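Local coordinates for protein putative ATP binding component of ABC-transporter (PDB 2R5O) that probably serves, through this C-terminal carbohydrate-binding domain of Wzt, to recognise O-antigen polysaccharide for export by its ABC transporter, at residues I26-H31 with G47-D52; L75-F80 with G121-F126. One frame throughout, in Å; residues are numbered along the deposited sequence.

Contact 1 of 2, residues I26-H31 with G47-D52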
loop_
_atom_site.group_PDB
_atom_site.type_symbol
_atom_site.label_atom_id
_atom_site.label_comp_id
_atom_site.label_asym_id
_atom_site.label_seq_id
_atom_site.Cartn_x
_atom_site.Cartn_y
_atom_site.Cartn_z
ATOM N N ILE A 26 0.342 -21.380 29.025
ATOM C CA ILE A 26 0.758 -19.990 29.252
ATOM C C ILE A 26 2.260 -19.738 29.135
ATOM O O ILE A 26 2.706 -18.627 29.413
ATOM C CB ILE A 26 0.255 -19.440 30.617
ATOM C CG1 ILE A 26 0.903 -20.175 31.797
ATOM C CG2 ILE A 26 -1.269 -19.526 30.691
ATOM C CD1 ILE A 26 0.795 -19.402 33.103
ATOM N N GLU A 27 3.029 -20.738 28.707
ATOM C CA GLU A 27 4.482 -20.595 28.546
ATOM C C GLU A 27 4.759 -19.607 27.417
ATOM O O GLU A 27 4.058 -19.603 26.415
ATOM C CB GLU A 27 5.120 -21.943 28.193
ATOM C CG GLU A 27 6.640 -21.946 28.100
ATOM C CD GLU A 27 7.201 -23.291 27.654
ATOM O OE1 GLU A 27 8.413 -23.347 27.358
ATOM O OE2 GLU A 27 6.438 -24.289 27.585
ATOM N N ASP A 28 5.786 -18.776 27.584
ATOM C CA ASP A 28 6.164 -17.787 26.566
ATOM C C ASP A 28 7.032 -18.493 25.519
ATOM O O ASP A 28 8.256 -18.606 25.683
ATOM C CB ASP A 28 6.863 -16.595 27.245
ATOM C CG ASP A 28 7.133 -15.454 26.308
ATOM O OD1 ASP A 28 7.045 -15.623 25.077
ATOM O OD2 ASP A 28 7.447 -14.359 26.806
ATOM N N VAL A 29 6.379 -19.024 24.481
ATOM C CA VAL A 29 7.045 -19.768 23.415
ATOM C C VAL A 29 7.197 -18.965 22.112
ATOM O O VAL A 29 7.617 -19.489 21.089
ATOM C CB VAL A 29 6.312 -21.100 23.137
ATOM C CG1 VAL A 29 6.297 -21.958 24.394
ATOM C CG2 VAL A 29 4.917 -20.887 22.640
ATOM N N TYR A 30 6.883 -17.677 22.175
ATOM C CA TYR A 30 6.960 -16.770 21.030
ATOM C C TYR A 30 8.288 -16.892 20.289
ATOM O O TYR A 30 8.335 -16.952 19.055
ATOM C CB TYR A 30 6.736 -15.367 21.569
ATOM C CG TYR A 30 6.455 -14.232 20.615
ATOM C CD1 TYR A 30 5.172 -13.672 20.520
ATOM C CD2 TYR A 30 7.473 -13.647 19.870
ATOM C CE1 TYR A 30 4.920 -12.588 19.728
ATOM C CE2 TYR A 30 7.219 -12.548 19.055
ATOM C CZ TYR A 30 5.933 -12.013 19.000
ATOM O OH TYR A 30 5.677 -10.894 18.239
ATOM N N HIS A 31 9.371 -16.938 21.064
ATOM C CA HIS A 31 10.721 -16.936 20.525
ATOM C C HIS A 31 11.050 -18.217 19.751
ATOM O O HIS A 31 12.066 -18.255 19.047
ATOM C CB HIS A 31 11.735 -16.732 21.647
ATOM C CG HIS A 31 11.900 -17.910 22.541
ATOM N ND1 HIS A 31 11.108 -18.167 23.641
ATOM C CD2 HIS A 31 12.775 -18.933 22.459
ATOM C CE1 HIS A 31 11.506 -19.301 24.203
ATOM N NE2 HIS A 31 12.514 -19.781 23.508
ATOM N N GLY A 47 1.829 -6.673 33.135
ATOM C CA GLY A 47 0.423 -6.899 33.417
ATOM C C GLY A 47 -0.249 -7.840 32.429
ATOM O O GLY A 47 -1.350 -8.317 32.667
ATOM N N ALA A 48 0.419 -8.073 31.304
ATOM C CA ALA A 48 0.020 -9.078 30.327
ATOM C C ALA A 48 1.265 -9.433 29.551
ATOM O O ALA A 48 2.211 -8.645 29.503
ATOM C CB ALA A 48 -1.027 -8.521 29.373
ATOM N N LYS A 49 1.245 -10.592 28.919
ATOM C CA LYS A 49 2.375 -11.074 28.119
ATOM C C LYS A 49 1.857 -11.668 26.826
ATOM O O LYS A 49 0.980 -12.534 26.859
ATOM C CB LYS A 49 3.188 -12.153 28.851
ATOM C CG LYS A 49 4.002 -11.601 29.994
ATOM C CD LYS A 49 4.678 -12.709 30.738
ATOM C CE LYS A 49 5.918 -13.171 30.074
ATOM N NZ LYS A 49 6.719 -14.019 31.064
ATOM N N ILE A 50 2.457 -11.254 25.706
ATOM C CA ILE A 50 2.200 -11.900 24.434
ATOM C C ILE A 50 3.103 -13.132 24.419
ATOM O O ILE A 50 4.327 -13.008 24.351
ATOM C CB ILE A 50 2.495 -11.014 23.240
ATOM C CG1 ILE A 50 1.749 -9.689 23.378
ATOM C CG2 ILE A 50 2.127 -11.741 21.983
ATOM C CD1 ILE A 50 2.113 -8.692 22.316
ATOM N N ILE A 51 2.511 -14.318 24.544
ATOM C CA ILE A 51 3.272 -15.553 24.776
ATOM C C ILE A 51 3.421 -16.446 23.535
ATOM O O ILE A 51 4.181 -17.397 23.566
ATOM C CB ILE A 51 2.665 -16.355 25.952
ATOM C CG1 ILE A 51 1.150 -16.535 25.802
ATOM C CG2 ILE A 51 2.998 -15.657 27.267
ATOM C CD1 ILE A 51 0.592 -17.549 26.797
ATOM N N ASP A 52 2.696 -16.134 22.466
ATOM C CA ASP A 52 2.810 -16.935 21.245
ATOM C C ASP A 52 2.231 -16.142 20.088
ATOM O O ASP A 52 1.510 -15.156 20.293
ATOM C CB ASP A 52 2.084 -18.287 21.407
ATOM C CG ASP A 52 2.628 -19.387 20.505
ATOM O OD1 ASP A 52 3.562 -19.164 19.728
ATOM O OD2 ASP A 52 2.096 -20.516 20.622
#

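Contact 2 of 2, residues L75-F80 with G121-F126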
loop_
_atom_site.group_PDB
_atom_site.type_symbol
_atom_site.label_atom_id
_atom_site.label_comp_id
_atom_site.label_asym_id
_atom_site.label_seq_id
_atom_site.Cartn_x
_atom_site.Cartn_y
_atom_site.Cartn_z
ATOM N N LEU A 75 -1.940 -13.843 14.069
ATOM C CA LEU A 75 -2.566 -14.153 15.358
ATOM C C LEU A 75 -1.569 -14.006 16.485
ATOM O O LEU A 75 -0.401 -14.406 16.350
ATOM C CB LEU A 75 -3.127 -15.581 15.386
ATOM C CG LEU A 75 -4.206 -15.866 14.337
ATOM C CD1 LEU A 75 -3.624 -16.454 13.060
ATOM C CD2 LEU A 75 -5.299 -16.746 14.909
ATOM N N MET A 76 -2.028 -13.459 17.603
ATOM C CA MET A 76 -1.213 -13.333 18.801
ATOM C C MET A 76 -1.981 -13.865 20.003
ATOM O O MET A 76 -3.179 -13.638 20.116
ATOM C CB MET A 76 -0.774 -11.870 19.025
ATOM C CG MET A 76 -1.905 -10.834 18.883
ATOM S SD MET A 76 -1.473 -9.113 19.216
ATOM C CE MET A 76 -1.458 -9.230 20.953
ATOM N N LYS A 77 -1.287 -14.573 20.895
ATOM C CA LYS A 77 -1.878 -15.132 22.104
ATOM C C LYS A 77 -1.323 -14.384 23.304
ATOM O O LYS A 77 -0.109 -14.194 23.425
ATOM C CB LYS A 77 -1.544 -16.607 22.225
ATOM C CG LYS A 77 -2.200 -17.254 23.441
ATOM C CD LYS A 77 -2.120 -18.782 23.444
ATOM C CE LYS A 77 -0.750 -19.259 23.817
ATOM N NZ LYS A 77 -0.722 -20.718 24.211
ATOM N N VAL A 78 -2.217 -13.972 24.194
ATOM C CA VAL A 78 -1.866 -13.143 25.351
ATOM C C VAL A 78 -2.416 -13.767 26.625
ATOM O O VAL A 78 -3.579 -14.204 26.653
ATOM C CB VAL A 78 -2.461 -11.730 25.233
ATOM C CG1 VAL A 78 -2.006 -10.850 26.399
ATOM C CG2 VAL A 78 -2.080 -11.112 23.898
ATOM N N VAL A 79 -1.607 -13.758 27.689
ATOM C CA VAL A 79 -2.083 -14.076 29.035
ATOM C C VAL A 79 -2.124 -12.793 29.857
ATOM O O VAL A 79 -1.180 -12.018 29.847
ATOM C CB VAL A 79 -1.232 -15.192 29.715
ATOM C CG1 VAL A 79 0.263 -14.836 29.865
ATOM C CG2 VAL A 79 -1.810 -15.537 31.095
ATOM N N PHE A 80 -3.245 -12.566 30.538
ATOM C CA PHE A 80 -3.482 -11.357 31.333
ATOM C C PHE A 80 -3.302 -11.652 32.810
ATOM O O PHE A 80 -3.830 -12.636 33.311
ATOM C CB PHE A 80 -4.874 -10.816 31.041
ATOM C CG PHE A 80 -5.026 -10.374 29.608
ATOM C CD1 PHE A 80 -4.664 -9.084 29.232
ATOM C CD2 PHE A 80 -5.462 -11.245 28.641
ATOM C CE1 PHE A 80 -4.769 -8.674 27.924
ATOM C CE2 PHE A 80 -5.569 -10.840 27.326
ATOM C CZ PHE A 80 -5.232 -9.546 26.971
ATOM N N GLY A 121 -5.827 -13.893 34.733
ATOM C CA GLY A 121 -5.601 -15.280 34.334
ATOM C C GLY A 121 -6.084 -15.652 32.950
ATOM O O GLY A 121 -5.739 -16.722 32.446
ATOM N N ASP A 122 -6.890 -14.797 32.323
ATOM C CA ASP A 122 -7.428 -15.127 31.019
ATOM C C ASP A 122 -6.322 -15.254 29.958
ATOM O O ASP A 122 -5.334 -14.517 29.978
ATOM C CB ASP A 122 -8.419 -14.065 30.545
ATOM C CG ASP A 122 -9.779 -14.160 31.188
ATOM O OD1 ASP A 122 -10.026 -15.085 31.994
ATOM O OD2 ASP A 122 -10.605 -13.278 30.841
ATOM N N VAL A 123 -6.546 -16.168 29.017
ATOM C CA VAL A 123 -5.689 -16.356 27.850
ATOM C C VAL A 123 -6.579 -16.099 26.652
ATOM O O VAL A 123 -7.664 -16.664 26.552
ATOM C CB VAL A 123 -5.104 -17.779 27.802
ATOM C CG1 VAL A 123 -4.196 -17.966 26.587
ATOM C CG2 VAL A 123 -4.350 -18.060 29.082
ATOM N N ARG A 124 -6.153 -15.198 25.764
ATOM C CA ARG A 124 -6.952 -14.808 24.601
ATOM C C ARG A 124 -6.091 -14.813 23.356
ATOM O O ARG A 124 -4.908 -14.514 23.410
ATOM C CB ARG A 124 -7.517 -13.402 24.774
ATOM C CG ARG A 124 -8.348 -13.167 26.005
ATOM C CD ARG A 124 -9.706 -13.811 25.913
ATOM N NE ARG A 124 -10.471 -13.565 27.143
ATOM C CZ ARG A 124 -11.293 -12.534 27.342
ATOM N NH1 ARG A 124 -11.490 -11.608 26.403
ATOM N NH2 ARG A 124 -11.910 -12.432 28.505
ATOM N N VAL A 125 -6.724 -15.087 22.225
ATOM C CA VAL A 125 -6.084 -14.979 20.934
ATOM C C VAL A 125 -6.779 -13.867 20.164
ATOM O O VAL A 125 -8.011 -13.739 20.160
ATOM C CB VAL A 125 -6.168 -16.315 20.179
ATOM C CG1 VAL A 125 -5.625 -16.163 18.765
ATOM C CG2 VAL A 125 -5.403 -17.391 20.942
ATOM N N PHE A 126 -5.969 -13.073 19.478
ATOM C CA PHE A 126 -6.435 -11.971 18.642
ATOM C C PHE A 126 -5.891 -12.131 17.247
ATOM O O PHE A 126 -4.728 -12.494 17.081
ATOM C CB PHE A 126 -5.954 -10.651 19.239
ATOM C CG PHE A 126 -6.358 -10.463 20.681
ATOM C CD1 PHE A 126 -7.695 -10.360 21.053
ATOM C CD2 PHE A 126 -5.408 -10.477 21.672
ATOM C CE1 PHE A 126 -8.051 -10.199 22.396
ATOM C CE2 PHE A 126 -5.746 -10.293 23.014
ATOM C CZ PHE A 126 -7.061 -10.155 23.366
#

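Contact 1 of 2, residues I26-H31 with G47-D52
Val29 and Ile51 meet through their backbones: Val29 N donates to Ile51 O at 2.9 Å, in the carbonyl plane though bent at the hydrogen (132°). Tyr30 N also lies near that oxygen, Ile51 O, at 3.1 Å. The Val29 bond ties the loop to the strand where a classic beta bulge, Ile51 and Asp52 opposite Lys77, interrupts the regular pattern. Asp28 shows how a carboxylate can join several parts of a fold. A chi1 of -173° turns it toward the strand, OD1 lying 3.8 Å from Ile50 O; OD2 forms a salt bridge to Arg42 and OD1 one to Arg160, which also donates to Ile50 O. Lys49 is a looser neighbour, its NZ 4.3 Å from Asp28 OD2. Asp52 is paired with Arg33, and its carboxylate lies against Val29 CG2, which is 3.5 Å from Asp52 CG. Apolar packing completes the contact: Ile51 CD1 reaches Ile26 CA at 3.5 Å, and Ile50 CG2 lies beside Tyr30 CE1. The Tyr30 hydroxyl is hydrogen-bonded to Ser163 on strand 153-169. The 26-31 loop crosses strand 48-57 at a steep angle; that strand pairs with strand 71-80, while Tyr30 and Ile50 pack on Phe143 of strand 137-147.

Contact 2 of 2, residues L75-F80 with G121-F126
Phe80 and Phe126 approach from opposite directions on one face of an antiparallel strand pair, their rings meeting at their edges with Phe80 CZ 4.1 Å from Phe126 CE2. Val78 serves both rings, one methyl each: CG2 lies in the plane of the Phe126 ring, 3.9 Å from Phe126 CE2, whereas CG1 sits over one face of the Phe80 ring, offset toward the rim. Its chi1 of -176° turns CG1 toward Phe80 and CG2 toward Phe126. Arg124 runs at about a right angle to Phe80, its CG 3.9 Å from Phe80 CE2, before the chain bends at chi2 and carries the guanidinium to Asp122. There Arg124 NH2 and Asp122 OD2 form a salt bridge of 2.8 Å, reached from above the carboxylate plane, while NH1 donates to Ser117 O. Met76 CG meets Phe126 CB on the same face as the rings.

The other face carries Lys77, Val79, Val123 and Val125. Lys77 CG lies against Val123 CG1 at 3.8 Å. Val79 CG2 touches Val123 CG2, and Leu75 CD2 packs on Val125 CG1.

Between the two faces the strands run antiparallel, their N-to-C directions 163° apart. Met76 with Phe126 and Val78 with Arg124 are hydrogen-bonded pairs, each joined by two reciprocal bonds, and Lys77 with Val125 and Val79 with Val123 are non-hydrogen-bonded pairs. Phe80 N to Asp122 O and Gly121 N to Phe80 O extend the ladder into the residues before strand 123-131.

Chemically, then, regular backbone hydrogen bonds hold the register, while the side chains make the faces unlike: one is aromatic, packing on Ile145 and, through Phe126, on Phe184 of the second subunit; the other is mixed, its Lys77 amino group satisfied by the Ser22 and Glu25 carbonyls.

The two contacts follow one another along the chain, contact 1 closing before contact 2 opens, and their centres lie 8 Å apart. They meet in one antiparallel sheet, where strand 48-57 of contact 1 and strand 71-80 of contact 2 are neighbours and strand 123-131 forms an outer edge within this chain. Ile51 N to Lys77 O and Lys77 N to Asp52 O, both 2.9 Å and probable hydrogen bonds, connect them directly. Together they illustrate how an immunoglobulin-like carbohydrate-binding domain can be built: contact 2 supplies regular strand pairing, while contact 1 fastens the loop before strand 41-43 to strand 48-57 of the same sheet.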